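Local coordinates for penaeus monodon metallodensovirus major capsid protein (Penaeus monodon metallodensovirus, PDB 6WH7) that builds the icosahedral capsid of a shrimp-infecting densovirus, sixty copies assembling into the protein shell that presumably encloses the viral genome, at residues P84-R89 with V239-D244; I161-C166 with I204-R209; L167-P172 with N343-P348; H222-G227 with G360-L365. All coordinates share one frame; numbering follows the deposited sequence.

Contact 1: residues P84-R89 with V239-D244; sequences PWNVMR and VPQNND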
loop_
_atom_site.group_PDB
_atom_site.type_symbol
_atom_site.label_atom_id
_atom_site.label_comp_id
_atom_site.label_asym_id
_atom_site.label_seq_id
_atom_site.Cartn_x
_atom_site.Cartn_y
_atom_site.Cartn_z
ATOM N N PRO A 84 -8.526 28.024 -95.066
ATOM C CA PRO A 84 -8.144 26.739 -95.660
ATOM C C PRO A 84 -7.283 25.925 -94.704
ATOM O O PRO A 84 -6.216 25.433 -95.065
ATOM C CB PRO A 84 -7.368 27.161 -96.906
ATOM C CG PRO A 84 -6.761 28.431 -96.521
ATOM C CD PRO A 84 -7.702 29.120 -95.590
ATOM N N TRP A 85 -7.752 25.781 -93.476
ATOM C CA TRP A 85 -6.947 25.193 -92.424
ATOM C C TRP A 85 -7.001 23.683 -92.465
ATOM O O TRP A 85 -6.353 23.030 -91.649
ATOM C CB TRP A 85 -7.434 25.694 -91.069
ATOM C CG TRP A 85 -8.629 24.966 -90.571
ATOM C CD1 TRP A 85 -9.875 24.973 -91.101
ATOM C CD2 TRP A 85 -8.708 24.202 -89.369
ATOM N NE1 TRP A 85 -10.712 24.191 -90.349
ATOM C CE2 TRP A 85 -10.016 23.720 -89.268
ATOM C CE3 TRP A 85 -7.787 23.857 -88.378
ATOM C CZ2 TRP A 85 -10.428 22.918 -88.218
ATOM C CZ3 TRP A 85 -8.197 23.067 -87.341
ATOM C CH2 TRP A 85 -9.506 22.601 -87.267
ATOM N N ASN A 86 -7.788 23.118 -93.370
ATOM C CA ASN A 86 -7.808 21.687 -93.588
ATOM C C ASN A 86 -6.902 21.251 -94.723
ATOM O O ASN A 86 -6.876 20.069 -95.056
ATOM C CB ASN A 86 -9.238 21.191 -93.813
ATOM C CG ASN A 86 -9.925 21.873 -94.954
ATOM O OD1 ASN A 86 -9.521 22.944 -95.388
ATOM N ND2 ASN A 86 -10.973 21.248 -95.462
ATOM N N VAL A 87 -6.145 22.169 -95.302
ATOM C CA VAL A 87 -5.250 21.877 -96.408
ATOM C C VAL A 87 -3.840 21.733 -95.856
ATOM O O VAL A 87 -3.398 22.560 -95.053
ATOM C CB VAL A 87 -5.322 22.984 -97.470
ATOM C CG1 VAL A 87 -4.420 22.673 -98.633
ATOM C CG2 VAL A 87 -6.742 23.177 -97.915
ATOM N N MET A 88 -3.141 20.675 -96.268
ATOM C CA MET A 88 -1.749 20.502 -95.861
ATOM C C MET A 88 -0.899 21.680 -96.299
ATOM O O MET A 88 -0.035 22.145 -95.551
ATOM C CB MET A 88 -1.187 19.206 -96.440
ATOM C CG MET A 88 -1.705 17.942 -95.817
ATOM S SD MET A 88 -1.186 17.742 -94.116
ATOM C CE MET A 88 0.566 17.499 -94.352
ATOM N N ARG A 89 -1.136 22.180 -97.507
ATOM C CA ARG A 89 -0.351 23.276 -98.056
ATOM C C ARG A 89 -0.436 24.532 -97.208
ATOM O O ARG A 89 0.442 25.393 -97.295
ATOM C CB ARG A 89 -0.839 23.556 -99.467
ATOM C CG ARG A 89 -0.038 24.547 -100.219
ATOM C CD ARG A 89 -0.658 24.763 -101.551
ATOM N NE ARG A 89 -0.632 23.558 -102.366
ATOM C CZ ARG A 89 0.371 23.239 -103.169
ATOM N NH1 ARG A 89 1.413 24.048 -103.272
ATOM N NH2 ARG A 89 0.328 22.126 -103.880
ATOM N N VAL A 239 -5.430 17.822 -95.168
ATOM C CA VAL A 239 -4.743 17.082 -94.120
ATOM C C VAL A 239 -5.552 15.797 -94.024
ATOM O O VAL A 239 -6.756 15.818 -94.310
ATOM C CB VAL A 239 -4.699 17.815 -92.770
ATOM C CG1 VAL A 239 -4.530 19.320 -92.935
ATOM C CG2 VAL A 239 -5.818 17.388 -91.873
ATOM N N PRO A 240 -4.949 14.668 -93.678
ATOM C CA PRO A 240 -5.699 13.409 -93.673
ATOM C C PRO A 240 -6.953 13.496 -92.815
ATOM O O PRO A 240 -6.905 13.870 -91.645
ATOM C CB PRO A 240 -4.687 12.420 -93.105
ATOM C CG PRO A 240 -3.384 12.985 -93.507
ATOM C CD PRO A 240 -3.517 14.456 -93.437
ATOM N N GLN A 241 -8.087 13.136 -93.413
ATOM C CA GLN A 241 -9.382 13.235 -92.758
ATOM C C GLN A 241 -10.279 12.125 -93.261
ATOM O O GLN A 241 -10.254 11.795 -94.443
ATOM C CB GLN A 241 -10.069 14.569 -93.039
ATOM C CG GLN A 241 -9.380 15.766 -92.484
ATOM C CD GLN A 241 -10.026 17.031 -92.934
ATOM O OE1 GLN A 241 -10.754 17.050 -93.907
ATOM N NE2 GLN A 241 -9.735 18.108 -92.253
ATOM N N ASN A 242 -11.088 11.581 -92.369
ATOM C CA ASN A 242 -12.117 10.613 -92.714
ATOM C C ASN A 242 -13.455 11.327 -92.607
ATOM O O ASN A 242 -13.898 11.652 -91.505
ATOM C CB ASN A 242 -12.042 9.406 -91.787
ATOM C CG ASN A 242 -10.837 8.540 -92.062
ATOM O OD1 ASN A 242 -10.355 8.468 -93.184
ATOM N ND2 ASN A 242 -10.326 7.901 -91.029
ATOM N N ASN A 243 -14.097 11.570 -93.744
ATOM C CA ASN A 243 -15.229 12.480 -93.819
ATOM C C ASN A 243 -16.285 11.915 -94.749
ATOM O O ASN A 243 -16.106 10.870 -95.370
ATOM C CB ASN A 243 -14.819 13.849 -94.362
ATOM C CG ASN A 243 -13.928 14.589 -93.440
ATOM O OD1 ASN A 243 -13.901 14.324 -92.250
ATOM N ND2 ASN A 243 -13.195 15.541 -93.973
ATOM N N ASP A 244 -17.385 12.653 -94.866
ATOM C CA ASP A 244 -18.271 12.482 -96.005
ATOM C C ASP A 244 -17.597 12.901 -97.298
ATOM O O ASP A 244 -17.940 12.395 -98.369
ATOM C CB ASP A 244 -19.537 13.307 -95.805
ATOM C CG ASP A 244 -19.233 14.760 -95.513
ATOM O OD1 ASP A 244 -18.084 15.064 -95.151
ATOM O OD2 ASP A 244 -20.122 15.610 -95.699
#
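Three successive turns of the Met88 side chain, beginning with CG set beside the backbone N (chi1 -72°), curl it back against Val239 instead of letting it run outward. Its CG comes to 3.6 Å from Val239 CA, and the sulfur settles alongside the valine, with Met88 SD 3.8 Å from Val239 CB. The two side chains cross at roughly a right angle, and Met88 SD also reaches the ring of Pro240 at CD. The polar link is a single backbone bond, Val239 N to Asn86 O at 2.7 Å, nearly straight at the hydrogen. Val239 CG1 also lies beside the same Asn86 O. Beyond it, the extended Gln241 chain brings NE2 to 3.5 Å from Asn86 CB. Met88 also packs against Ile297 and Phe299 of strand 287-302. Pro84 to Val87 form a type I beta turn, closed by Val87 N to Pro84 O. This turn carries the chain from strand 79-83 into helix 88-92, a buried connection between strands of a viral jelly roll held against a long inter-strand loop.

Contact 2: residues I161-C166 with I204-R209; sequences IDDQQC and IFNKNR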
loop_
_atom_site.group_PDB
_atom_site.type_symbol
_atom_site.label_atom_id
_atom_site.label_comp_id
_atom_site.label_asym_id
_atom_site.label_seq_id
_atom_site.Cartn_x
_atom_site.Cartn_y
_atom_site.Cartn_z
ATOM N N ILE A 161 -16.844 28.428 -86.568
ATOM C CA ILE A 161 -16.527 27.027 -86.790
ATOM C C ILE A 161 -17.821 26.332 -87.163
ATOM O O ILE A 161 -18.808 26.420 -86.428
ATOM C CB ILE A 161 -15.908 26.378 -85.545
ATOM C CG1 ILE A 161 -14.583 27.038 -85.198
ATOM C CG2 ILE A 161 -15.699 24.916 -85.780
ATOM C CD1 ILE A 161 -14.026 26.571 -83.904
ATOM N N ASP A 162 -17.827 25.636 -88.288
ATOM C CA ASP A 162 -19.048 25.000 -88.751
ATOM C C ASP A 162 -18.956 23.533 -88.363
ATOM O O ASP A 162 -18.415 22.712 -89.103
ATOM C CB ASP A 162 -19.182 25.184 -90.255
ATOM C CG ASP A 162 -20.516 24.759 -90.773
ATOM O OD1 ASP A 162 -21.395 24.435 -89.954
ATOM O OD2 ASP A 162 -20.688 24.751 -92.004
ATOM N N ASP A 163 -19.560 23.201 -87.228
ATOM C CA ASP A 163 -19.565 21.860 -86.664
ATOM C C ASP A 163 -20.677 21.006 -87.234
ATOM O O ASP A 163 -20.476 19.822 -87.514
ATOM C CB ASP A 163 -19.696 21.946 -85.149
ATOM C CG ASP A 163 -18.443 22.459 -84.494
ATOM O OD1 ASP A 163 -17.372 22.354 -85.119
ATOM O OD2 ASP A 163 -18.527 22.987 -83.366
ATOM N N GLN A 164 -21.860 21.591 -87.385
ATOM C CA GLN A 164 -22.985 20.902 -87.985
ATOM C C GLN A 164 -22.853 20.784 -89.491
ATOM O O GLN A 164 -23.685 20.121 -90.113
ATOM C CB GLN A 164 -24.271 21.625 -87.617
ATOM C CG GLN A 164 -24.564 21.601 -86.134
ATOM C CD GLN A 164 -24.926 20.223 -85.638
ATOM O OE1 GLN A 164 -24.086 19.495 -85.123
ATOM N NE2 GLN A 164 -26.191 19.865 -85.772
ATOM N N GLN A 165 -21.830 21.398 -90.078
ATOM C CA GLN A 165 -21.584 21.361 -91.515
ATOM C C GLN A 165 -22.781 21.908 -92.291
ATOM O O GLN A 165 -23.384 21.237 -93.128
ATOM C CB GLN A 165 -21.210 19.953 -91.976
ATOM C CG GLN A 165 -20.766 19.875 -93.419
ATOM C CD GLN A 165 -20.274 18.514 -93.787
ATOM O OE1 GLN A 165 -20.131 17.659 -92.933
ATOM N NE2 GLN A 165 -20.021 18.295 -95.062
ATOM N N CYS A 166 -23.146 23.145 -91.963
ATOM C CA CYS A 166 -24.064 23.881 -92.819
ATOM C C CYS A 166 -23.533 23.939 -94.241
ATOM O O CYS A 166 -24.286 23.775 -95.206
ATOM C CB CYS A 166 -24.275 25.290 -92.276
ATOM S SG CYS A 166 -24.996 25.365 -90.641
ATOM N N ILE A 204 -25.879 30.814 -89.122
ATOM C CA ILE A 204 -26.046 29.380 -89.313
ATOM C C ILE A 204 -24.997 28.580 -88.551
ATOM O O ILE A 204 -25.286 27.493 -88.043
ATOM C CB ILE A 204 -26.044 29.056 -90.810
ATOM C CG1 ILE A 204 -24.745 29.513 -91.460
ATOM C CG2 ILE A 204 -27.212 29.730 -91.459
ATOM C CD1 ILE A 204 -24.586 29.042 -92.874
ATOM N N PHE A 205 -23.776 29.090 -88.454
ATOM C CA PHE A 205 -22.672 28.297 -87.936
ATOM C C PHE A 205 -22.798 28.095 -86.434
ATOM O O PHE A 205 -23.199 28.998 -85.698
ATOM C CB PHE A 205 -21.348 28.962 -88.286
ATOM C CG PHE A 205 -21.057 28.963 -89.753
ATOM C CD1 PHE A 205 -21.528 27.956 -90.556
ATOM C CD2 PHE A 205 -20.378 30.006 -90.340
ATOM C CE1 PHE A 205 -21.282 27.961 -91.902
ATOM C CE2 PHE A 205 -20.138 30.020 -91.687
ATOM C CZ PHE A 205 -20.587 28.996 -92.468
ATOM N N ASN A 206 -22.480 26.883 -85.990
ATOM C CA ASN A 206 -22.585 26.502 -84.591
ATOM C C ASN A 206 -21.754 27.389 -83.682
ATOM O O ASN A 206 -22.299 28.177 -82.907
ATOM C CB ASN A 206 -22.155 25.051 -84.407
ATOM C CG ASN A 206 -22.351 24.573 -82.999
ATOM O OD1 ASN A 206 -23.294 24.964 -82.325
ATOM N ND2 ASN A 206 -21.428 23.762 -82.525
ATOM N N LYS A 207 -20.437 27.258 -83.760
ATOM C CA LYS A 207 -19.536 28.001 -82.894
ATOM C C LYS A 207 -19.137 29.285 -83.595
ATOM O O LYS A 207 -18.530 29.249 -84.667
ATOM C CB LYS A 207 -18.300 27.177 -82.548
ATOM C CG LYS A 207 -18.598 25.952 -81.729
ATOM C CD LYS A 207 -17.333 25.213 -81.365
ATOM C CE LYS A 207 -16.533 25.993 -80.346
ATOM N NZ LYS A 207 -17.254 26.085 -79.051
ATOM N N ASN A 208 -19.490 30.414 -82.999
ATOM C CA ASN A 208 -19.154 31.723 -83.536
ATOM C C ASN A 208 -18.518 32.514 -82.410
ATOM O O ASN A 208 -19.186 32.827 -81.426
ATOM C CB ASN A 208 -20.394 32.439 -84.053
ATOM C CG ASN A 208 -21.036 31.721 -85.193
ATOM O OD1 ASN A 208 -20.571 31.788 -86.323
ATOM N ND2 ASN A 208 -22.117 31.024 -84.909
ATOM N N ARG A 209 -17.244 32.839 -82.546
ATOM C CA ARG A 209 -16.557 33.694 -81.590
ATOM C C ARG A 209 -16.555 35.110 -82.127
ATOM O O ARG A 209 -16.107 35.344 -83.250
ATOM C CB ARG A 209 -15.129 33.220 -81.347
ATOM C CG ARG A 209 -15.046 31.922 -80.607
ATOM C CD ARG A 209 -13.622 31.455 -80.470
ATOM N NE ARG A 209 -13.561 30.201 -79.734
ATOM C CZ ARG A 209 -13.792 29.016 -80.278
ATOM N NH1 ARG A 209 -14.101 28.928 -81.559
ATOM N NH2 ARG A 209 -13.721 27.920 -79.543
#
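From its CB outward, Asp162 lies across the ring of Phe205 at about a right angle. CB is 3.6 Å from Phe205 CD1, CG is 3.4 Å from the same CD1, and OD2 stands 3.3 Å from CE1, approaching the ring obliquely with the carboxylate and ring planes 43° apart. A chi1 of -170°, which sets CG opposite the main-chain nitrogen, swings the carboxylate to the backbone at Cys166 and Leu167. There OD1 accepts Cys166 N at 3.0 Å through its syn lone pair, while OD2 accepts Leu167 N, so two successive backbone N-H groups fix its rotation. Cys166 CB in turn meets the edge of the Phe205 ring, whose stacking partner is Tyr272 of strand 270-274. Next to this corner the strands pair: Ile161 and Lys207 form an antiparallel hydrogen-bonded pair, Ile161 N to Lys207 O being 2.7 Å and Lys207 N to Ile161 O 3.2 Å. This joins strand 157-162 to 207-211, an outermost strand within this chain of what corresponds to the CHEF sheet of the jelly roll; at Arg209 a strand of a neighbouring subunit continues the sheet. Past the strand end, Asn206 ND2 donates to the anti lone pair of Asp163 OD2 at 3.1 Å; the acceptor lies close to the amide plane, but the amide and carboxylate are turned 62° apart. Asn206 OD1 looks the other way, accepting Tyr52 N of a neighbouring subunit.

Contact 3: residues L167-P172 with N343-P348; sequences LSKVYP and NIQFGP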
loop_
_atom_site.group_PDB
_atom_site.type_symbol
_atom_site.label_atom_id
_atom_site.label_comp_id
_atom_site.label_asym_id
_atom_site.label_seq_id
_atom_site.Cartn_x
_atom_site.Cartn_y
_atom_site.Cartn_z
ATOM N N LEU A 167 -22.234 24.160 -94.386
ATOM C CA LEU A 167 -21.568 24.244 -95.677
ATOM C C LEU A 167 -20.697 23.010 -95.836
ATOM O O LEU A 167 -19.689 22.861 -95.141
ATOM C CB LEU A 167 -20.739 25.520 -95.774
ATOM C CG LEU A 167 -21.438 26.798 -96.222
ATOM C CD1 LEU A 167 -22.531 27.186 -95.269
ATOM C CD2 LEU A 167 -20.418 27.909 -96.308
ATOM N N SER A 168 -21.095 22.122 -96.737
ATOM C CA SER A 168 -20.302 20.934 -97.013
ATOM C C SER A 168 -19.116 21.265 -97.901
ATOM O O SER A 168 -17.985 20.855 -97.630
ATOM C CB SER A 168 -21.178 19.878 -97.674
ATOM O OG SER A 168 -20.419 18.746 -98.038
ATOM N N LYS A 169 -19.370 22.002 -98.968
ATOM C CA LYS A 169 -18.374 22.378 -99.948
ATOM C C LYS A 169 -18.538 23.860 -100.215
ATOM O O LYS A 169 -19.660 24.368 -100.258
ATOM C CB LYS A 169 -18.542 21.575 -101.228
ATOM C CG LYS A 169 -17.508 21.847 -102.266
ATOM C CD LYS A 169 -17.830 21.107 -103.532
ATOM C CE LYS A 169 -17.653 19.622 -103.370
ATOM N NZ LYS A 169 -17.946 18.919 -104.642
ATOM N N VAL A 170 -17.423 24.553 -100.381
ATOM C CA VAL A 170 -17.405 26.006 -100.388
ATOM C C VAL A 170 -16.715 26.476 -101.654
ATOM O O VAL A 170 -15.605 26.037 -101.958
ATOM C CB VAL A 170 -16.696 26.555 -99.140
ATOM C CG1 VAL A 170 -16.618 28.020 -99.214
ATOM C CG2 VAL A 170 -17.441 26.145 -97.897
ATOM N N TYR A 171 -17.356 27.369 -102.375
ATOM C CA TYR A 171 -16.860 27.867 -103.639
ATOM C C TYR A 171 -16.500 29.339 -103.531
ATOM O O TYR A 171 -17.059 30.060 -102.702
ATOM C CB TYR A 171 -17.909 27.705 -104.742
ATOM C CG TYR A 171 -18.255 26.284 -105.067
ATOM C CD1 TYR A 171 -17.566 25.593 -106.041
ATOM C CD2 TYR A 171 -19.272 25.631 -104.397
ATOM C CE1 TYR A 171 -17.882 24.299 -106.345
ATOM C CE2 TYR A 171 -19.592 24.336 -104.690
ATOM C CZ TYR A 171 -18.897 23.675 -105.665
ATOM O OH TYR A 171 -19.218 22.376 -105.968
ATOM N N PRO A 172 -15.568 29.819 -104.344
ATOM C CA PRO A 172 -15.309 31.256 -104.389
ATOM C C PRO A 172 -16.485 32.016 -104.975
ATOM O O PRO A 172 -17.365 31.457 -105.628
ATOM C CB PRO A 172 -14.070 31.362 -105.282
ATOM C CG PRO A 172 -14.084 30.143 -106.085
ATOM C CD PRO A 172 -14.640 29.076 -105.209
ATOM N N ASN A 343 -12.851 24.553 -105.109
ATOM C CA ASN A 343 -13.733 24.561 -103.959
ATOM C C ASN A 343 -12.967 23.979 -102.787
ATOM O O ASN A 343 -11.939 23.324 -102.964
ATOM C CB ASN A 343 -15.029 23.791 -104.243
ATOM C CG ASN A 343 -14.789 22.348 -104.635
ATOM O OD1 ASN A 343 -13.953 21.658 -104.065
ATOM N ND2 ASN A 343 -15.500 21.900 -105.655
ATOM N N ILE A 344 -13.467 24.240 -101.587
ATOM C CA ILE A 344 -12.899 23.677 -100.374
ATOM C C ILE A 344 -13.981 22.869 -99.682
ATOM O O ILE A 344 -15.063 23.388 -99.391
ATOM C CB ILE A 344 -12.326 24.755 -99.444
ATOM C CG1 ILE A 344 -11.104 25.404 -100.082
ATOM C CG2 ILE A 344 -11.932 24.151 -98.127
ATOM C CD1 ILE A 344 -10.590 26.596 -99.331
ATOM N N GLN A 345 -13.691 21.603 -99.443
ATOM C CA GLN A 345 -14.537 20.694 -98.694
ATOM C C GLN A 345 -14.080 20.686 -97.247
ATOM O O GLN A 345 -12.890 20.816 -96.966
ATOM C CB GLN A 345 -14.435 19.294 -99.279
ATOM C CG GLN A 345 -14.904 19.203 -100.694
ATOM C CD GLN A 345 -14.538 17.891 -101.323
ATOM O OE1 GLN A 345 -13.569 17.252 -100.921
ATOM N NE2 GLN A 345 -15.309 17.475 -102.315
ATOM N N PHE A 346 -15.023 20.549 -96.318
ATOM C CA PHE A 346 -14.650 20.525 -94.908
ATOM C C PHE A 346 -14.976 19.201 -94.231
ATOM O O PHE A 346 -14.047 18.464 -93.897
ATOM C CB PHE A 346 -15.241 21.720 -94.172
ATOM C CG PHE A 346 -14.555 22.997 -94.511
ATOM C CD1 PHE A 346 -13.293 23.253 -94.017
ATOM C CD2 PHE A 346 -15.153 23.937 -95.313
ATOM C CE1 PHE A 346 -12.647 24.412 -94.319
ATOM C CE2 PHE A 346 -14.505 25.102 -95.613
ATOM C CZ PHE A 346 -13.253 25.337 -95.113
ATOM N N GLY A 347 -16.233 18.867 -94.000
ATOM C CA GLY A 347 -16.492 17.573 -93.423
ATOM C C GLY A 347 -15.980 17.427 -92.005
ATOM O O GLY A 347 -15.022 16.699 -91.752
ATOM N N PRO A 348 -16.549 18.172 -91.066
ATOM C CA PRO A 348 -16.127 18.046 -89.669
ATOM C C PRO A 348 -16.300 16.632 -89.149
ATOM O O PRO A 348 -16.958 15.784 -89.750
ATOM C CB PRO A 348 -17.064 19.005 -88.937
ATOM C CG PRO A 348 -18.252 19.055 -89.782
ATOM C CD PRO A 348 -17.750 19.009 -91.182
#
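Ser168 enters the contact through its carbonyl: Phe346 N donates to Ser168 O at 3.3 Å. Lys169 follows as the non-hydrogen-bonded partner of Gln345, its side chain on the same face as that of Gln345. The aliphatic part of the lysine does the touching. CD passes 3.3 Å from Asn343 ND2, and a bend at chi3 (-70°) brings CE to 3.3 Å from Gln345 NE2, where the two chains lie side by side and point the same way. Val170 is gripped on both backbone atoms in a hydrogen-bonded pair with Ile344: Val170 N to Ile344 O and Ile344 N to Val170 O each measure 2.8 Å. Its side chain turns to the opposite face, where CG2 meets the edge of the Phe346 ring 3.9 Å from CE2, in the ring plane; Ile344 CG2 covers one face of that ring. Tyr171 then lies alongside Asn343, whose CB sits over one face of the tyrosine ring, 3.9 Å from the centroid, in a CH-pi contact. The amide stands almost perpendicular to the ring (86°), and its other neighbour is the Lys169 chain at CG and CD. The inner face of Val170, Ile344 and Phe346 rests on Val82 of strand 79-83. The pairing makes one side of a small antiparallel sheet added to the jelly roll, joining the chain after strand 157-162 to chain that follows the last long barrel strand, 287-302.

Contact 4: residues H222-G227 with G360-L365; sequences HDLDLG and GKMSML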
loop_
_atom_site.group_PDB
_atom_site.type_symbol
_atom_site.label_atom_id
_atom_site.label_comp_id
_atom_site.label_asym_id
_atom_site.label_seq_id
_atom_site.Cartn_x
_atom_site.Cartn_y
_atom_site.Cartn_z
ATOM N N HIS A 222 -5.853 20.557 -84.436
ATOM C CA HIS A 222 -6.457 19.293 -84.819
ATOM C C HIS A 222 -5.414 18.206 -84.666
ATOM O O HIS A 222 -4.353 18.275 -85.289
ATOM C CB HIS A 222 -6.966 19.343 -86.252
ATOM C CG HIS A 222 -7.686 18.108 -86.681
ATOM N ND1 HIS A 222 -8.872 17.706 -86.116
ATOM C CD2 HIS A 222 -7.391 17.190 -87.629
ATOM C CE1 HIS A 222 -9.276 16.591 -86.694
ATOM N NE2 HIS A 222 -8.395 16.257 -87.616
ATOM N N ASP A 223 -5.715 17.207 -83.853
ATOM C CA ASP A 223 -4.847 16.055 -83.710
ATOM C C ASP A 223 -5.176 15.024 -84.772
ATOM O O ASP A 223 -6.340 14.800 -85.101
ATOM C CB ASP A 223 -4.989 15.427 -82.328
ATOM C CG ASP A 223 -4.344 16.247 -81.246
ATOM O OD1 ASP A 223 -3.547 17.143 -81.573
ATOM O OD2 ASP A 223 -4.627 15.990 -80.060
ATOM N N LEU A 224 -4.139 14.396 -85.305
ATOM C CA LEU A 224 -4.275 13.278 -86.224
ATOM C C LEU A 224 -3.684 12.047 -85.565
ATOM O O LEU A 224 -2.514 12.055 -85.177
ATOM C CB LEU A 224 -3.558 13.546 -87.544
ATOM C CG LEU A 224 -4.237 14.312 -88.663
ATOM C CD1 LEU A 224 -4.466 15.731 -88.268
ATOM C CD2 LEU A 224 -3.356 14.249 -89.866
ATOM N N ASP A 225 -4.482 11.002 -85.431
ATOM C CA ASP A 225 -3.963 9.688 -85.080
ATOM C C ASP A 225 -4.159 8.819 -86.311
ATOM O O ASP A 225 -5.265 8.354 -86.584
ATOM C CB ASP A 225 -4.679 9.113 -83.868
ATOM C CG ASP A 225 -4.019 7.864 -83.344
ATOM O OD1 ASP A 225 -2.934 7.515 -83.842
ATOM O OD2 ASP A 225 -4.583 7.226 -82.435
ATOM N N LEU A 226 -3.075 8.570 -87.024
ATOM C CA LEU A 226 -3.078 7.758 -88.224
ATOM C C LEU A 226 -2.442 6.422 -87.885
ATOM O O LEU A 226 -1.417 6.373 -87.201
ATOM C CB LEU A 226 -2.297 8.447 -89.345
ATOM C CG LEU A 226 -2.824 9.755 -89.930
ATOM C CD1 LEU A 226 -1.764 10.433 -90.736
ATOM C CD2 LEU A 226 -3.985 9.473 -90.828
ATOM N N GLY A 227 -3.052 5.344 -88.330
ATOM C CA GLY A 227 -2.343 4.104 -88.139
ATOM C C GLY A 227 -1.276 3.846 -89.163
ATOM O O GLY A 227 -0.662 2.777 -89.167
ATOM N N GLY A 360 -9.659 7.265 -81.937
ATOM C CA GLY A 360 -8.300 7.122 -82.407
ATOM C C GLY A 360 -8.157 6.188 -83.587
ATOM O O GLY A 360 -9.088 5.512 -84.020
ATOM N N LYS A 361 -6.935 6.161 -84.114
ATOM C CA LYS A 361 -6.529 5.253 -85.177
ATOM C C LYS A 361 -7.404 5.438 -86.407
ATOM O O LYS A 361 -8.357 4.687 -86.625
ATOM C CB LYS A 361 -6.548 3.801 -84.711
ATOM C CG LYS A 361 -5.814 2.893 -85.671
ATOM C CD LYS A 361 -5.858 1.427 -85.291
ATOM C CE LYS A 361 -7.169 0.792 -85.706
ATOM N NZ LYS A 361 -7.182 -0.667 -85.439
ATOM N N MET A 362 -7.127 6.482 -87.181
ATOM C CA MET A 362 -7.894 6.778 -88.380
ATOM C C MET A 362 -7.846 5.690 -89.441
ATOM O O MET A 362 -8.538 5.824 -90.451
ATOM C CB MET A 362 -7.415 8.082 -88.996
ATOM C CG MET A 362 -7.942 9.302 -88.311
ATOM S SD MET A 362 -7.467 10.776 -89.200
ATOM C CE MET A 362 -5.877 11.032 -88.478
ATOM N N SER A 363 -7.048 4.645 -89.277
ATOM C CA SER A 363 -7.004 3.596 -90.281
ATOM C C SER A 363 -6.951 2.234 -89.617
ATOM O O SER A 363 -6.552 2.099 -88.465
ATOM C CB SER A 363 -5.799 3.736 -91.200
ATOM O OG SER A 363 -4.608 3.517 -90.477
ATOM N N MET A 364 -7.340 1.217 -90.371
ATOM C CA MET A 364 -7.163 -0.164 -89.964
ATOM C C MET A 364 -6.558 -0.926 -91.127
ATOM O O MET A 364 -6.436 -0.414 -92.238
ATOM C CB MET A 364 -8.475 -0.820 -89.525
ATOM C CG MET A 364 -9.420 -1.165 -90.643
ATOM S SD MET A 364 -10.845 -2.027 -89.989
ATOM C CE MET A 364 -10.108 -3.601 -89.594
ATOM N N LEU A 365 -6.162 -2.153 -90.860
ATOM C CA LEU A 365 -5.478 -2.978 -91.841
ATOM C C LEU A 365 -6.460 -4.076 -92.226
ATOM O O LEU A 365 -6.822 -4.910 -91.393
ATOM C CB LEU A 365 -4.188 -3.518 -91.240
ATOM C CG LEU A 365 -3.001 -3.748 -92.150
ATOM C CD1 LEU A 365 -2.964 -2.668 -93.192
ATOM C CD2 LEU A 365 -1.765 -3.665 -91.309
#
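The carboxylate of Asp225 is met by Lys361 N from above its plane rather than at its edge: the amide lies 3.1 Å from OD2, and the bond is weak. The other oxygen, OD1, belongs to a subunit interface, where it forms a salt bridge with Arg356 of a neighbouring copy. The carboxylate therefore joins its own C-terminal segment to another chain. A second flat group, the peptide after Asp225, receives the firmer bond: Met362 N to Asp225 O spans 2.7 Å with an angle of 169° at the hydrogen. The end-to-end directions of 224-227 and 360-363 differ by 53°, and no strand pairing forms between them. The contact brings the loop after strand 218-222, the beginning of the long connection to strand 270-274 (probably the GH loop of the jelly roll), against the entry to strand 363-368, which itself pairs with 257-262 farther along that loop. Met362 supplies the apolar part of the contact. Its chain runs out past Asp225 O and bends at chi3 (-86°), placing CE against both leucines, 3.5 Å from Leu224 CB and 3.4 Å from Leu226 CD2. Both leucines also pack on strand 118-135, against Pro121 and Arg120 respectively. At the far end Ser363 OG comes within 3.2 Å of Gly227 N, close beside the glycine backbone.

Contact 1, wholly buried and mostly apolar, lies near the chain centre, about 11 Å from contact 3 and about 13 Å from contact 4 between centres. Contacts 2 and 3 share a continuous run, 161-172. Contact 2 extends a jelly-roll sheet and mixes strand pairing with amide and carboxylate bonds beside a neighbouring subunit, whereas contact 3 is a more exposed strand pair whose outer side carries polar chains. Contact 4 touches contact 1 but not contacts 2 and 3, whose nearest atoms are about 10 and 7 Å away, and faces another subunit through an acidic side chain. Segment 239-244 bridges to contacts 4 and 2, through Asn242 to Met362 O and Asp244 to Gln165.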